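Long-range contacts in serine-threonine phosphatase 2C (Toxoplasma gondii, PDB 2I44), which probably removes phosphate groups from serine and threonine residues of proteins at a two-metal centre, occupied here by calcium ions: residues H35-F40 with A310-A315; D60-D65 with M225-S230; K133-S138 with G235-M240; L155-I160 with D178-M183; Y229-G234 with G242-P247. One frame throughout, in Å; residues are numbered along the deposited sequence.

Contact 1. Residues H35-F40 with A310-A315. With CA (calcium ion), chain D.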
# COMPACT_ATOMS: atom_id res chain seq x y z
N HIS A 35 11.39 3.85 -15.97
CA HIS A 35 11.72 2.87 -14.93
C HIS A 35 10.47 2.20 -14.38
O HIS A 35 9.39 2.78 -14.42
CB HIS A 35 12.41 3.55 -13.76
CG HIS A 35 13.78 4.08 -14.06
ND1 HIS A 35 14.41 4.98 -13.23
CD2 HIS A 35 14.64 3.81 -15.06
CE1 HIS A 35 15.62 5.24 -13.71
NE2 HIS A 35 15.78 4.54 -14.82
N GLN A 36 10.63 1.00 -13.84
CA GLN A 36 9.52 0.29 -13.21
C GLN A 36 9.80 0.44 -11.72
O GLN A 36 10.67 -0.25 -11.18
CB GLN A 36 9.51 -1.18 -13.61
CG GLN A 36 8.50 -2.05 -12.84
CD GLN A 36 7.10 -1.46 -12.81
OE1 GLN A 36 6.84 -0.47 -12.12
NE2 GLN A 36 6.18 -2.07 -13.56
N GLU A 37 9.09 1.35 -11.06
CA GLU A 37 9.32 1.59 -9.65
C GLU A 37 8.23 1.07 -8.72
O GLU A 37 8.23 1.35 -7.52
CB GLU A 37 9.56 3.08 -9.43
CG GLU A 37 10.54 3.65 -10.45
CD GLU A 37 11.11 5.00 -10.07
OE1 GLU A 37 10.35 5.87 -9.58
OE2 GLU A 37 12.33 5.21 -10.29
N ASP A 38 7.29 0.32 -9.28
CA ASP A 38 6.22 -0.29 -8.49
C ASP A 38 6.75 -1.63 -8.00
O ASP A 38 7.49 -2.32 -8.72
CB ASP A 38 4.98 -0.57 -9.36
CG ASP A 38 4.01 0.60 -9.41
OD1 ASP A 38 4.33 1.70 -8.93
OD2 ASP A 38 2.90 0.39 -9.95
N ARG A 39 6.38 -2.00 -6.78
CA ARG A 39 6.79 -3.28 -6.20
C ARG A 39 5.60 -3.86 -5.44
O ARG A 39 4.60 -3.17 -5.22
CB ARG A 39 7.99 -3.08 -5.28
CG ARG A 39 9.29 -2.73 -6.02
CD ARG A 39 9.75 -3.88 -6.91
NE ARG A 39 11.06 -3.62 -7.52
CZ ARG A 39 11.28 -2.78 -8.53
NH1 ARG A 39 10.28 -2.10 -9.08
NH2 ARG A 39 12.52 -2.61 -8.98
N PHE A 40 5.70 -5.12 -5.03
CA PHE A 40 4.60 -5.74 -4.31
C PHE A 40 5.06 -6.99 -3.56
O PHE A 40 6.10 -7.57 -3.87
CB PHE A 40 3.47 -6.08 -5.27
CG PHE A 40 3.89 -6.93 -6.44
CD1 PHE A 40 4.11 -8.29 -6.28
CD2 PHE A 40 4.05 -6.37 -7.70
CE1 PHE A 40 4.48 -9.09 -7.36
CE2 PHE A 40 4.43 -7.16 -8.78
CZ PHE A 40 4.64 -8.52 -8.61
N ALA A 310 1.20 6.44 -19.95
CA ALA A 310 0.79 5.76 -18.73
C ALA A 310 1.88 5.64 -17.65
O ALA A 310 3.06 5.49 -17.95
CB ALA A 310 0.26 4.36 -19.07
N ASP A 311 1.45 5.72 -16.40
CA ASP A 311 2.37 5.60 -15.27
C ASP A 311 2.61 4.11 -15.01
O ASP A 311 1.98 3.28 -15.66
CB ASP A 311 1.72 6.25 -14.04
CG ASP A 311 2.59 6.15 -12.80
OD1 ASP A 311 3.83 6.04 -12.94
OD2 ASP A 311 2.03 6.19 -11.68
N ASN A 312 3.52 3.77 -14.10
CA ASN A 312 3.70 2.35 -13.79
C ASN A 312 2.32 1.97 -13.24
O ASN A 312 1.68 2.79 -12.57
CB ASN A 312 4.72 2.12 -12.66
CG ASN A 312 6.15 2.41 -13.07
OD1 ASN A 312 6.52 2.34 -14.25
ND2 ASN A 312 6.98 2.72 -12.09
N ILE A 313 1.86 0.76 -13.52
CA ILE A 313 0.56 0.31 -13.04
C ILE A 313 0.70 -1.07 -12.43
O ILE A 313 1.25 -1.98 -13.05
CB ILE A 313 -0.48 0.22 -14.18
CG1 ILE A 313 -0.48 1.51 -15.01
CG2 ILE A 313 -1.88 0.00 -13.59
CD1 ILE A 313 -1.38 1.45 -16.23
N THR A 314 0.19 -1.22 -11.21
CA THR A 314 0.24 -2.50 -10.51
C THR A 314 -1.09 -2.74 -9.83
O THR A 314 -1.63 -1.86 -9.16
CB THR A 314 1.36 -2.51 -9.45
OG1 THR A 314 2.63 -2.45 -10.12
CG2 THR A 314 1.30 -3.77 -8.60
N ALA A 315 -1.62 -3.95 -10.02
CA ALA A 315 -2.89 -4.32 -9.41
C ALA A 315 -2.79 -5.72 -8.81
O ALA A 315 -2.23 -6.63 -9.40
CB ALA A 315 -4.00 -4.26 -10.45
CA CA D . 2.71 6.00 -9.49
O HOH W 1 2.44 3.74 -9.95
O HOH W 2 4.67 6.08 -10.24
O HOH W 3 2.75 7.73 -8.62

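Contact 2. Residues D60-D65 with M225-S230. With CA (calcium ion), chain E; CA (calcium ion), chain D.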
# COMPACT_ATOMS: atom_id res chain seq x y z
N ASP A 60 4.36 1.89 -4.36
CA ASP A 60 4.66 2.80 -5.47
C ASP A 60 5.91 3.61 -5.13
O ASP A 60 5.86 4.58 -4.37
CB ASP A 60 3.48 3.75 -5.72
CG ASP A 60 3.65 4.61 -6.98
OD1 ASP A 60 4.76 4.60 -7.57
OD2 ASP A 60 2.68 5.29 -7.38
N GLY A 61 7.04 3.22 -5.71
CA GLY A 61 8.27 3.94 -5.45
C GLY A 61 8.40 5.18 -6.31
O GLY A 61 7.73 5.32 -7.33
N THR A 62 9.26 6.10 -5.88
CA THR A 62 9.52 7.33 -6.61
C THR A 62 10.95 7.78 -6.29
O THR A 62 11.45 7.57 -5.19
CB THR A 62 8.52 8.44 -6.23
OG1 THR A 62 8.83 9.64 -6.95
CG2 THR A 62 8.57 8.72 -4.76
N VAL A 63 11.59 8.42 -7.27
CA VAL A 63 12.97 8.88 -7.17
C VAL A 63 13.82 7.61 -7.07
O VAL A 63 14.52 7.39 -6.09
CB VAL A 63 13.23 9.76 -5.92
CG1 VAL A 63 14.62 10.37 -6.00
CG2 VAL A 63 12.18 10.87 -5.82
N GLY A 64 13.74 6.79 -8.11
CA GLY A 64 14.47 5.54 -8.13
C GLY A 64 13.60 4.46 -7.51
O GLY A 64 12.59 4.76 -6.88
N ASP A 65 13.99 3.20 -7.68
CA ASP A 65 13.22 2.09 -7.12
C ASP A 65 13.78 1.58 -5.79
O ASP A 65 13.31 0.58 -5.26
CB ASP A 65 13.15 0.93 -8.12
CG ASP A 65 14.52 0.41 -8.53
OD1 ASP A 65 15.50 0.59 -7.77
OD2 ASP A 65 14.63 -0.19 -9.63
N MSE A 225 14.72 16.98 -3.73
CA MSE A 225 13.47 16.44 -4.25
C MSE A 225 12.24 16.77 -3.42
O MSE A 225 12.33 17.12 -2.25
CB MSE A 225 13.58 14.93 -4.43
CG MSE A 225 14.68 14.49 -5.40
SE MSE A 225 14.28 14.99 -7.25
CE MSE A 225 15.55 16.42 -7.47
N GLN A 226 11.08 16.63 -4.07
CA GLN A 226 9.77 16.89 -3.48
C GLN A 226 8.84 15.71 -3.72
O GLN A 226 9.07 14.90 -4.61
CB GLN A 226 9.15 18.12 -4.12
CG GLN A 226 9.92 19.41 -3.93
CD GLN A 226 9.54 20.46 -4.96
OE1 GLN A 226 9.81 20.32 -6.16
NE2 GLN A 226 8.90 21.54 -4.49
N LEU A 227 7.78 15.62 -2.93
CA LEU A 227 6.82 14.54 -3.07
C LEU A 227 5.42 15.12 -3.04
O LEU A 227 5.19 16.18 -2.46
CB LEU A 227 6.97 13.52 -1.93
CG LEU A 227 8.34 12.84 -1.81
CD1 LEU A 227 8.32 11.88 -0.64
CD2 LEU A 227 8.64 12.09 -3.11
N GLN A 228 4.48 14.43 -3.67
CA GLN A 228 3.11 14.91 -3.68
C GLN A 228 2.21 14.18 -2.69
O GLN A 228 1.00 14.28 -2.73
CB GLN A 228 2.54 14.86 -5.10
CG GLN A 228 3.16 15.94 -5.97
CD GLN A 228 2.73 15.86 -7.42
OE1 GLN A 228 2.90 14.84 -8.08
NE2 GLN A 228 2.18 16.96 -7.93
N TYR A 229 2.84 13.43 -1.79
CA TYR A 229 2.13 12.75 -0.71
C TYR A 229 2.94 13.03 0.56
O TYR A 229 4.17 13.15 0.51
CB TYR A 229 1.94 11.25 -0.98
CG TYR A 229 3.13 10.49 -1.50
CD1 TYR A 229 4.00 9.84 -0.63
CD2 TYR A 229 3.36 10.37 -2.87
CE1 TYR A 229 5.07 9.09 -1.11
CE2 TYR A 229 4.43 9.63 -3.36
CZ TYR A 229 5.28 8.99 -2.47
OH TYR A 229 6.33 8.24 -2.94
N SER A 230 2.24 13.14 1.69
CA SER A 230 2.87 13.49 2.96
C SER A 230 3.30 12.38 3.93
O SER A 230 3.80 12.68 5.03
CB SER A 230 1.95 14.46 3.69
OG SER A 230 0.61 14.05 3.53
CA CA E . 6.18 5.72 -8.84
CA CA D . 2.71 6.00 -9.49
O HOH W 4 5.24 7.18 -5.22
O HOH W 1 2.44 3.74 -9.95
O HOH W 2 4.67 6.08 -10.24
O HOH W 3 2.75 7.73 -8.62
O HOH W 5 5.47 7.76 -7.98
O HOH W 6 7.94 6.14 -10.21

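Contact 3. Residues K133-S138 with G235-M240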
# COMPACT_ATOMS: atom_id res chain seq x y z
N LYS A 133 20.99 7.28 -0.23
CA LYS A 133 19.75 7.46 -0.99
C LYS A 133 18.97 8.56 -0.26
O LYS A 133 18.17 8.27 0.63
CB LYS A 133 18.96 6.15 -0.99
CG LYS A 133 19.70 4.97 -1.58
CD LYS A 133 19.97 5.20 -3.06
CE LYS A 133 20.78 4.06 -3.66
NZ LYS A 133 20.92 4.26 -5.12
N ASP A 134 19.20 9.81 -0.64
CA ASP A 134 18.56 10.94 0.03
C ASP A 134 17.06 11.11 -0.08
O ASP A 134 16.41 11.52 0.88
CB ASP A 134 19.21 12.26 -0.40
CG ASP A 134 20.67 12.35 0.01
OD1 ASP A 134 21.09 11.60 0.92
OD2 ASP A 134 21.38 13.19 -0.57
N TYR A 135 16.49 10.80 -1.24
CA TYR A 135 15.06 10.98 -1.41
C TYR A 135 14.26 9.77 -1.86
O TYR A 135 13.04 9.84 -1.99
CB TYR A 135 14.82 12.15 -2.37
CG TYR A 135 15.30 13.48 -1.83
CD1 TYR A 135 14.53 14.21 -0.93
CD2 TYR A 135 16.55 13.99 -2.20
CE1 TYR A 135 14.99 15.42 -0.40
CE2 TYR A 135 17.03 15.20 -1.67
CZ TYR A 135 16.24 15.91 -0.77
OH TYR A 135 16.69 17.10 -0.25
N ALA A 136 14.94 8.65 -2.10
CA ALA A 136 14.23 7.44 -2.52
C ALA A 136 13.09 7.20 -1.52
O ALA A 136 13.33 7.07 -0.32
CB ALA A 136 15.18 6.24 -2.55
N SER A 137 11.87 7.16 -2.04
CA SER A 137 10.68 6.95 -1.22
C SER A 137 9.71 5.96 -1.86
O SER A 137 9.91 5.52 -3.00
CB SER A 137 9.94 8.28 -1.03
OG SER A 137 10.78 9.29 -0.50
N SER A 138 8.65 5.63 -1.13
CA SER A 138 7.63 4.72 -1.63
C SER A 138 6.33 4.83 -0.83
O SER A 138 6.34 5.06 0.39
CB SER A 138 8.14 3.27 -1.57
OG SER A 138 7.16 2.35 -2.04
N GLY A 235 12.41 8.50 1.89
CA GLY A 235 12.42 9.95 1.92
C GLY A 235 13.32 10.43 3.06
O GLY A 235 12.96 11.35 3.80
N LYS A 236 14.49 9.82 3.18
CA LYS A 236 15.44 10.18 4.24
C LYS A 236 15.54 11.68 4.51
O LYS A 236 15.33 12.12 5.64
CB LYS A 236 16.84 9.63 3.92
CG LYS A 236 17.90 9.96 4.99
CD LYS A 236 19.21 9.22 4.74
CE LYS A 236 19.96 9.72 3.51
NZ LYS A 236 20.54 11.07 3.70
N ASP A 237 15.84 12.46 3.48
CA ASP A 237 15.99 13.90 3.66
C ASP A 237 14.71 14.72 3.73
O ASP A 237 14.73 15.94 3.51
CB ASP A 237 16.95 14.44 2.59
CG ASP A 237 18.38 13.96 2.80
OD1 ASP A 237 18.59 13.08 3.66
OD2 ASP A 237 19.30 14.47 2.12
N LEU A 238 13.60 14.07 4.04
CA LEU A 238 12.31 14.74 4.20
C LEU A 238 11.66 14.29 5.50
O LEU A 238 10.75 14.93 6.02
CB LEU A 238 11.38 14.43 3.02
CG LEU A 238 11.70 15.04 1.66
CD1 LEU A 238 10.69 14.55 0.63
CD2 LEU A 238 11.70 16.56 1.74
N LYS A 239 12.16 13.18 6.05
CA LYS A 239 11.62 12.62 7.28
C LYS A 239 11.74 13.57 8.48
O LYS A 239 11.06 13.39 9.49
CB LYS A 239 12.29 11.27 7.59
CG LYS A 239 11.33 10.06 7.66
CD LYS A 239 10.35 10.04 6.49
CE LYS A 239 9.36 8.86 6.54
NZ LYS A 239 9.90 7.59 5.94
N MSE A 240 12.60 14.58 8.37
CA MSE A 240 12.76 15.53 9.46
C MSE A 240 11.98 16.80 9.15
O MSE A 240 11.94 17.73 9.95
CB MSE A 240 14.25 15.87 9.70
CG MSE A 240 14.93 16.70 8.60
SE MSE A 240 15.47 15.70 7.00
CE MSE A 240 17.20 15.08 7.61
O HOH W 7 15.68 8.07 1.24
O HOH W 8 15.10 18.04 1.79

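Contact 4. Residues L155-I160 with D178-M183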
# COMPACT_ATOMS: atom_id res chain seq x y z
N LEU A 155 0.41 4.29 3.62
CA LEU A 155 1.20 5.51 3.67
C LEU A 155 1.23 6.01 2.23
O LEU A 155 1.63 5.27 1.33
CB LEU A 155 2.64 5.23 4.11
CG LEU A 155 2.94 4.82 5.55
CD1 LEU A 155 4.43 4.53 5.68
CD2 LEU A 155 2.53 5.93 6.52
N GLY A 156 0.80 7.24 2.00
CA GLY A 156 0.87 7.76 0.64
C GLY A 156 -0.42 7.82 -0.14
O GLY A 156 -1.49 7.99 0.44
N ASP A 157 -0.33 7.68 -1.46
CA ASP A 157 -1.51 7.77 -2.29
C ASP A 157 -1.85 6.54 -3.11
O ASP A 157 -2.52 6.64 -4.13
CB ASP A 157 -1.43 8.99 -3.20
CG ASP A 157 -0.16 9.02 -4.01
OD1 ASP A 157 0.49 7.97 -4.13
OD2 ASP A 157 0.17 10.10 -4.53
N SER A 158 -1.38 5.37 -2.68
CA SER A 158 -1.76 4.13 -3.34
C SER A 158 -3.05 3.81 -2.59
O SER A 158 -3.24 4.29 -1.47
CB SER A 158 -0.73 3.02 -3.12
OG SER A 158 0.43 3.25 -3.89
N ARG A 159 -3.94 3.01 -3.18
CA ARG A 159 -5.21 2.73 -2.51
C ARG A 159 -5.68 1.29 -2.53
O ARG A 159 -5.25 0.48 -3.35
CB ARG A 159 -6.31 3.59 -3.12
CG ARG A 159 -6.04 5.08 -3.15
CD ARG A 159 -7.11 5.79 -3.96
NE ARG A 159 -6.88 7.23 -4.01
CZ ARG A 159 -7.72 8.08 -4.60
NH1 ARG A 159 -8.83 7.63 -5.18
NH2 ARG A 159 -7.46 9.38 -4.60
N ILE A 160 -6.61 0.99 -1.63
CA ILE A 160 -7.23 -0.32 -1.55
C ILE A 160 -8.73 -0.13 -1.75
O ILE A 160 -9.36 0.65 -1.04
CB ILE A 160 -7.01 -0.99 -0.17
CG1 ILE A 160 -5.51 -1.20 0.08
CG2 ILE A 160 -7.75 -2.33 -0.11
CD1 ILE A 160 -5.21 -1.95 1.37
N ASP A 178 -5.89 9.14 0.67
CA ASP A 178 -4.52 9.58 0.39
C ASP A 178 -3.97 10.56 1.41
O ASP A 178 -4.69 11.40 1.93
CB ASP A 178 -4.43 10.25 -0.98
CG ASP A 178 -4.91 9.36 -2.12
OD1 ASP A 178 -5.13 8.15 -1.89
OD2 ASP A 178 -5.06 9.88 -3.24
N HIS A 179 -2.67 10.45 1.68
CA HIS A 179 -2.01 11.39 2.58
C HIS A 179 -1.48 12.48 1.64
O HIS A 179 -0.48 12.30 0.95
CB HIS A 179 -0.86 10.72 3.33
CG HIS A 179 -1.31 9.65 4.28
ND1 HIS A 179 -0.88 8.34 4.18
CD2 HIS A 179 -2.12 9.70 5.36
CE1 HIS A 179 -1.41 7.63 5.16
NE2 HIS A 179 -2.17 8.43 5.89
N LYS A 180 -2.19 13.59 1.60
CA LYS A 180 -1.81 14.71 0.74
C LYS A 180 -1.30 15.87 1.59
O LYS A 180 -1.84 16.17 2.65
CB LYS A 180 -3.03 15.14 -0.09
CG LYS A 180 -3.54 14.07 -1.06
CD LYS A 180 -2.45 13.67 -2.07
CE LYS A 180 -2.97 12.70 -3.15
NZ LYS A 180 -1.94 12.36 -4.17
N PRO A 181 -0.23 16.53 1.13
CA PRO A 181 0.37 17.66 1.85
C PRO A 181 -0.56 18.83 2.14
O PRO A 181 -0.33 19.59 3.08
CB PRO A 181 1.56 18.04 0.96
CG PRO A 181 1.13 17.62 -0.39
CD PRO A 181 0.48 16.28 -0.13
N ASP A 182 -1.61 19.00 1.33
CA ASP A 182 -2.53 20.10 1.59
C ASP A 182 -3.65 19.78 2.57
O ASP A 182 -4.42 20.67 2.93
CB ASP A 182 -3.08 20.69 0.27
CG ASP A 182 -3.61 19.64 -0.67
OD1 ASP A 182 -3.33 18.44 -0.47
OD2 ASP A 182 -4.30 20.02 -1.65
N MSE A 183 -3.76 18.53 3.00
CA MSE A 183 -4.78 18.19 4.00
C MSE A 183 -4.33 19.02 5.21
O MSE A 183 -3.17 18.93 5.62
CB MSE A 183 -4.75 16.70 4.36
CG MSE A 183 -5.56 15.79 3.41
SE MSE A 183 -7.48 16.16 3.36
CE MSE A 183 -7.77 16.56 5.20
O HOH W 9 -4.18 8.50 -5.29
O HOH W 10 -5.25 6.18 -0.01

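Contact 5. Residues Y229-G234 with G242-P247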
# COMPACT_ATOMS: atom_id res chain seq x y z
N TYR A 229 2.84 13.43 -1.79
CA TYR A 229 2.13 12.75 -0.71
C TYR A 229 2.94 13.03 0.56
O TYR A 229 4.17 13.15 0.51
CB TYR A 229 1.94 11.25 -0.98
CG TYR A 229 3.13 10.49 -1.50
CD1 TYR A 229 4.00 9.84 -0.63
CD2 TYR A 229 3.36 10.37 -2.87
CE1 TYR A 229 5.07 9.09 -1.11
CE2 TYR A 229 4.43 9.63 -3.36
CZ TYR A 229 5.28 8.99 -2.47
OH TYR A 229 6.33 8.24 -2.94
N SER A 230 2.24 13.14 1.69
CA SER A 230 2.87 13.49 2.96
C SER A 230 3.30 12.38 3.93
O SER A 230 3.80 12.68 5.03
CB SER A 230 1.95 14.46 3.69
OG SER A 230 0.61 14.05 3.53
N ARG A 231 3.09 11.13 3.56
CA ARG A 231 3.50 10.00 4.39
C ARG A 231 4.08 8.95 3.46
O ARG A 231 3.58 8.75 2.36
CB ARG A 231 2.32 9.44 5.18
CG ARG A 231 1.64 10.48 6.07
CD ARG A 231 0.78 9.84 7.14
NE ARG A 231 -0.10 10.81 7.78
CZ ARG A 231 -0.93 10.52 8.79
NH1 ARG A 231 -0.97 9.28 9.27
NH2 ARG A 231 -1.72 11.46 9.29
N ALA A 232 5.15 8.30 3.89
CA ALA A 232 5.79 7.30 3.05
C ALA A 232 6.97 6.60 3.70
O ALA A 232 7.46 7.00 4.77
CB ALA A 232 6.26 7.96 1.76
N PHE A 233 7.42 5.54 3.04
CA PHE A 233 8.60 4.81 3.48
C PHE A 233 9.76 5.54 2.81
O PHE A 233 9.62 6.02 1.68
CB PHE A 233 8.59 3.37 2.97
CG PHE A 233 7.77 2.43 3.78
CD1 PHE A 233 8.04 2.23 5.13
CD2 PHE A 233 6.75 1.68 3.19
CE1 PHE A 233 7.33 1.31 5.88
CE2 PHE A 233 6.03 0.75 3.93
CZ PHE A 233 6.32 0.56 5.28
N GLY A 234 10.90 5.64 3.48
CA GLY A 234 12.03 6.30 2.86
C GLY A 234 11.99 7.82 2.95
O GLY A 234 11.59 8.36 3.98
N GLY A 242 8.52 16.78 8.12
CA GLY A 242 7.10 16.52 8.01
C GLY A 242 6.67 15.23 7.34
O GLY A 242 5.52 14.81 7.50
N LEU A 243 7.55 14.58 6.57
CA LEU A 243 7.19 13.32 5.93
C LEU A 243 7.10 12.27 7.06
O LEU A 243 8.10 11.96 7.71
CB LEU A 243 8.25 12.91 4.90
CG LEU A 243 7.95 11.72 3.97
CD1 LEU A 243 6.72 12.02 3.12
CD2 LEU A 243 9.16 11.46 3.08
N SER A 244 5.91 11.74 7.28
CA SER A 244 5.67 10.77 8.35
C SER A 244 5.61 9.30 7.91
O SER A 244 5.31 8.99 6.75
CB SER A 244 4.35 11.14 9.05
OG SER A 244 3.95 10.14 9.97
N ASN A 245 5.89 8.40 8.85
CA ASN A 245 5.81 6.97 8.58
C ASN A 245 4.66 6.37 9.39
O ASN A 245 4.54 5.15 9.51
CB ASN A 245 7.13 6.24 8.91
CG ASN A 245 7.58 6.46 10.35
OD1 ASN A 245 6.76 6.64 11.26
ND2 ASN A 245 8.88 6.43 10.56
N GLN A 246 3.84 7.25 9.95
CA GLN A 246 2.67 6.85 10.74
C GLN A 246 1.58 6.43 9.77
O GLN A 246 1.07 7.24 9.01
CB GLN A 246 2.18 8.03 11.59
CG GLN A 246 0.86 7.81 12.31
CD GLN A 246 0.93 6.66 13.29
OE1 GLN A 246 0.41 5.57 13.03
NE2 GLN A 246 1.59 6.88 14.42
N PRO A 247 1.20 5.14 9.77
CA PRO A 247 0.15 4.71 8.84
C PRO A 247 -1.24 4.92 9.43
O PRO A 247 -1.40 5.02 10.64
CB PRO A 247 0.45 3.23 8.66
CG PRO A 247 0.89 2.84 10.06
CD PRO A 247 1.83 3.97 10.43

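Contact 1. Residues H35-F40 with A310-A315
The backbone carbonyl of His35 lies against the side-chain amide of Asn312, which sits between the two segments. Gln36 comes next: with CG anti to its N (chi1 172°) and the chain bent at chi2, its amide reaches that of Asn312, the two planes 52° apart. Within the segment its OE1 accepts the Asp38 N-H at 3.0 Å. Glu37 adds its CB at the amide of Asn312. Asp38 then points toward the other segment, its side chain sliding past that of Thr314 in the opposite direction. Its OD2 takes the hydroxyl hydrogen of Thr314 OG1 at 2.9 Å on the anti lone pair, while Thr265 holds the same oxygen and Thr28 pairs with the threonine hydroxyl. The other oxygen, OD1, accepts from a water at 3.0 Å that also donates to Asn312 O and binds a calcium ion. Asp311 OD2 reaches that ion directly at 2.3 Å, so Asp38 sits in its second shell. At the end Phe40 CD2 meets Thr314 CG2 at 3.9 Å. Strands 38-40 and 313-315 belong to different sheets and run nearly parallel, 17° apart and 7.6 Å between axes: the PP2C beta sandwich, with the metal centre at one end, between the sheets.

Contact 2. Residues D60-D65 with M225-S230
Thr62 and Tyr229 point at each other from opposite directions, the threonine methyl meeting the phenol oxygen obliquely to the ring. The tyrosine CG stands between its backbone N and carbonyl carbon (chi1 45°), which sends the ring toward the strand end at 60-62. The model puts Thr62 CG2 only 2.9 Å from Tyr229 OH, short for a methyl and an oxygen, and the rotation given to the threonine is therefore doubtful. Leu227 slants across the same methyl, its CD2 3.8 Å from Thr62 CG2. Farther along, Val63 and the selenomethionine Met225 also meet at a slant, Val63 CG1 to Met225 CG at 4.2 Å, after which the selenium end bends away. The polar link is indirect: one water donates to Asp60 O at 2.8 Å and lies 2.7 Å from Tyr229 OH. On its far end Asp60 splits its carboxylate between two calcium ions, OD1 to one at 2.2 Å and OD2 to the other at 2.2 Å. Gly61 O joins the first ion, Asp266 and Asp311 the second, and one water bridges both. In PP2C enzymes such a metal-bridging water is thought to attack the phosphate, and the family normally uses magnesium or manganese. Tyr229 would thus touch the metal site through the backbone of Asp60 and a water, without binding either ion.

Contact 3. Residues K133-S138 with G235-M240
Asp134 and Lys236 meet in a salt bridge, Lys236 NZ to Asp134 OD1 at 2.9 Å, the ammonium coming from above the carboxylate plane. Two bends in the lysine (chi3 69°, chi4 71°) curl it back, so that NZ also binds Asp237 OD1, at 2.8 Å. Asp134 and Asp237 stand close, with planes 21° apart, and Arg217 answers their other oxygens: Asp237 OD2 by a salt bridge, Asp134 OD2 by a longer, weak ion pair. The backbone is paired as well. Asp134 O accepts the Asp237 N-H at 2.8 Å in an almost straight bond, and Ala136 O takes Gly235 N at 2.8 Å. A water donates to Lys133 O and Ala136 O while accepting from Lys236 N. Ser137 OG spends its hydrogen on Tyr135 O, at 2.8 Å; although it lies close to Gly235 N, the angle is too poor for a bond. Tyr135 OH gives its hydrogen to a second water, which passes one on to Asp237 O. Asp237 CB rests over a face of the Tyr135 ring in a CH-pi contact, 4.1 Å from the centroid, and Leu238 CG sits at the ring's edge. Two cations placed among two neighbouring carboxylates would offset their mutual repulsion and probably favour the ionised form of both aspartates.

Contact 4. Residues L155-I160 with D178-M183
Asp178 reaches over to Asp157 and Arg159. Its CB packs 3.9 Å from Asp157 CB and next to Gly156 O, and from there CG turns, anti to the carbonyl carbon (chi1 -57°), toward the arginine. OD1 takes the Arg159 NE hydrogen at 2.9 Å on its syn side, and OD2 takes that of Arg159 NH2 at 2.8 Å from above the carboxylate plane. This is a side-on grip by two nitrogens on two oxygens, though the flat groups are twisted 46° apart. Each oxygen has a water too: the one on OD1 also donates to Ser158 O, the one on OD2 to Asp157 O. The arginine, stretched from CG to NE, makes a cation-pi contact with Phe174. Next door Lys180 NZ binds Asp157 OD2 at 3.1 Å, on the anti lone pair. His179 links backbones: its ND1 accepts Gly156 N at 3.0 Å in the ring plane, its own N donates to Gly156 O at 3.0 Å, and NE2 is held by Asp248. The contact joins two sequence signatures of the PP2C family, Gly-Asp-Ser-Arg at 156-159 and Asp-His-Lys-Pro at 178-181, close beside the metal site.

Contact 5. Residues Y229-G234 with G242-P247
Arg231 and Ser244 form a single backbone bridge, CA atoms 4.6 Å apart, with Ser244 N donating to Ser230 O at 3.2 Å and Ser244 O accepting from Ala232 N at 2.9 Å, the pattern of a parallel pair. The CA of Arg231 also makes a bent CA-H...O contact with Ser244 O. From this bridge the Arg231 side chain runs out extended, beside Gln246 and in the same direction. Its CG passes Ser244 CB, and NH1 gives a hydrogen bond of 2.9 Å to Gln246 O, reaching that oxygen from above the carbonyl plane; NH2 forms a salt bridge with Glu186. Ser244 opens an ST turn: with its hydroxyl anti to N (chi1 171°), OG accepts from Gln246 N at 2.9 Å, just ahead of strand 248-253. The loop after strand 233-234 folds back on the residues leading into that strand, which pairs with strand 137-146 in one of the two PP2C sheets. Leu243 packs against the backbone of 230-234. Its CD1 lies 3.5 Å from Ser230 C and 4.3 Å from Ala232 CB, while CD2 approaches Gly234 O at 4.0 Å. Ala232 CB, in turn, sits at the edge of the Tyr229 ring, in its plane. Ser230 turns its OG to Glu186, and Asn245 ND2 bonds to Asp121 on helix 98-130.

Overall arrangement
From the N terminus, contact 1 opens at 35-40 and closes last, at 310-315, so the other four lie within its span; it ties the two sheets together. Contact 2 starts on the adjoining strand and shares a calcium ion and waters with contact 1. Contact 3 starts inside contact 2 and closes after it, so the two cross, joined where strands 53-62 and 137-146 pair. Contact 4 is a short loop within both, bridging from strand 159-166 to the approach of helix 184-192. Contact 5 begins on residues that end contact 2, crosses contact 3 and touches contact 4 where Ser230 pairs with His179.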